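Local coordinates for protein flavin prenyltransferase UbiX (Aquifex aeolicus, PDB 2EJB) that probably makes the prenylated FMN cofactor used by the decarboxylase UbiD, joining a dimethylallyl group from dimethylallyl monophosphate to the flavin without a metal, at residues A[9-14]-A[87-92]. Residues are numbered along the deposited sequence; the frame is centred on the assembly and turned at random.
Sequences TGASGV and VVPCST
The loop that follows strand 3-8 meets the broken C-terminal end of the neighbouring parallel strand 82-90 in the predicted FMN site, where Thr9 grips the chain on both sides of Cys90. The backbone N of Thr9 donates to Pro89 O at 3.2 Å. Its chi1 of 64° turns the hydroxyl onto the backbone of 89-91: Thr9 OG1 accepts a bond from Ser91 N at 2.9 Å and donates to Pro89 O, although the modelled 2.3 Å is too short to be taken literally. Threonine suits the place because its branched side chain offers both this bridging hydroxyl and a methyl, Thr9 CG2 lying 4.0 Å from Val87 CG1 in the buried interior. Pro89, joined to Val88 by a cis peptide bond, turns the chain and fits its ring into the curve of 9-14: Pro89 CD rests 3.6 Å from Val14 CA, while CG meets Ala11 CB, Val14 CG1 and the carbonyl oxygens of Thr9 and Ala11. Replacing Pro89 by an alanine would take away ring carbons CG and CD, which would probably open a gap against Ala11 and Val14 and make the cis peptide bond hard to keep. Ala11 is small enough to let its CB settle 3.8 Å from Ser91 CA. Gly13 takes a positive phi of 116°, at which a side chain would collide with the preceding carbonyl; Gly13 N and Ser12 OG hydrogen-bond to the carboxylate of Glu46, and Ser12 OG also to Phe155 N of the second subunit. Ser91 is the N-cap of helix 92-100, its OG hydrogen-bonded to Thr94 N. Such strand ends, each leading into a helix, are typical of the Rossmann-like flavoprotein fold of the UbiX/PAD1 family, and Gly10, Ala11, Ser12, Ser91 and Thr92 are all predicted to bind FMN.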
loop_
_atom_site.group_PDB
_atom_site.type_symbol
_atom_site.label_atom_id
_atom_site.label_comp_id
_atom_site.label_asym_id
_atom_site.label_seq_id
_atom_site.Cartn_x
_atom_site.Cartn_y
_atom_site.Cartn_z
ATOM N N THR A 9 -6.499 1.837 -15.246
ATOM C CA THR A 9 -5.232 1.617 -15.928
ATOM C C THR A 9 -4.736 0.185 -15.807
ATOM O O THR A 9 -5.285 -0.616 -15.049
ATOM C CB THR A 9 -4.139 2.556 -15.390
ATOM O OG1 THR A 9 -3.884 2.261 -14.008
ATOM C CG2 THR A 9 -4.583 4.002 -15.523
ATOM N N GLY A 10 -3.687 -0.122 -16.566
ATOM C CA GLY A 10 -3.115 -1.454 -16.560
ATOM C C GLY A 10 -2.155 -1.695 -15.412
ATOM O O GLY A 10 -0.952 -1.441 -15.519
ATOM N N ALA A 11 -2.703 -2.187 -14.306
ATOM C CA ALA A 11 -1.923 -2.487 -13.114
ATOM C C ALA A 11 -2.625 -3.627 -12.388
ATOM O O ALA A 11 -3.846 -3.765 -12.483
ATOM C CB ALA A 11 -1.840 -1.257 -12.212
ATOM N N SER A 12 -1.860 -4.446 -11.674
ATOM C CA SER A 12 -2.441 -5.566 -10.943
ATOM C C SER A 12 -3.407 -5.004 -9.912
ATOM O O SER A 12 -3.038 -4.156 -9.097
ATOM C CB SER A 12 -1.347 -6.378 -10.242
ATOM O OG SER A 12 -1.897 -7.480 -9.542
ATOM N N GLY A 13 -4.648 -5.470 -9.964
ATOM C CA GLY A 13 -5.653 -4.996 -9.033
ATOM C C GLY A 13 -6.756 -4.267 -9.772
ATOM O O GLY A 13 -7.484 -3.463 -9.183
ATOM N N VAL A 14 -6.880 -4.539 -11.067
ATOM C CA VAL A 14 -7.914 -3.900 -11.867
ATOM C C VAL A 14 -9.286 -4.198 -11.274
ATOM O O VAL A 14 -10.257 -3.497 -11.554
ATOM C CB VAL A 14 -7.887 -4.385 -13.337
ATOM C CG1 VAL A 14 -6.771 -3.689 -14.094
ATOM C CG2 VAL A 14 -7.686 -5.889 -13.388
ATOM N N VAL A 87 -8.839 7.169 -10.559
ATOM C CA VAL A 87 -7.894 6.474 -11.424
ATOM C C VAL A 87 -7.608 5.237 -10.581
ATOM O O VAL A 87 -6.668 5.200 -9.778
ATOM C CB VAL A 87 -6.599 7.287 -11.654
ATOM C CG1 VAL A 87 -5.626 6.483 -12.500
ATOM C CG2 VAL A 87 -6.930 8.600 -12.360
ATOM N N VAL A 88 -8.467 4.236 -10.761
ATOM C CA VAL A 88 -8.416 2.993 -10.005
ATOM C C VAL A 88 -8.471 1.741 -10.883
ATOM O O VAL A 88 -9.487 1.463 -11.522
ATOM C CB VAL A 88 -9.607 2.931 -9.015
ATOM C CG1 VAL A 88 -9.557 1.642 -8.209
ATOM C CG2 VAL A 88 -9.599 4.159 -8.102
ATOM N N PRO A 89 -7.364 0.987 -10.949
ATOM C CA PRO A 89 -6.121 1.286 -10.233
ATOM C C PRO A 89 -5.259 2.212 -11.081
ATOM O O PRO A 89 -5.445 2.302 -12.290
ATOM C CB PRO A 89 -5.485 -0.087 -10.066
ATOM C CG PRO A 89 -5.853 -0.760 -11.353
ATOM C CD PRO A 89 -7.318 -0.367 -11.535
ATOM N N CYS A 90 -4.317 2.892 -10.437
ATOM C CA CYS A 90 -3.415 3.803 -11.123
ATOM C C CYS A 90 -2.019 3.182 -11.180
ATOM O O CYS A 90 -1.335 3.094 -10.162
ATOM C CB CYS A 90 -3.356 5.140 -10.378
ATOM S SG CYS A 90 -2.228 6.354 -11.110
ATOM N N SER A 91 -1.601 2.759 -12.373
ATOM C CA SER A 91 -0.291 2.145 -12.564
ATOM C C SER A 91 0.798 3.155 -12.223
ATOM O O SER A 91 0.547 4.361 -12.213
ATOM C CB SER A 91 -0.123 1.681 -14.018
ATOM O OG SER A 91 -0.103 2.782 -14.916
ATOM N N THR A 92 2.004 2.662 -11.946
ATOM C CA THR A 92 3.116 3.539 -11.608
ATOM C C THR A 92 3.421 4.459 -12.776
ATOM O O THR A 92 3.843 5.604 -12.586
ATOM C CB THR A 92 4.391 2.733 -11.232
ATOM O OG1 THR A 92 4.703 1.793 -12.270
ATOM C CG2 THR A 92 4.173 1.990 -9.921
#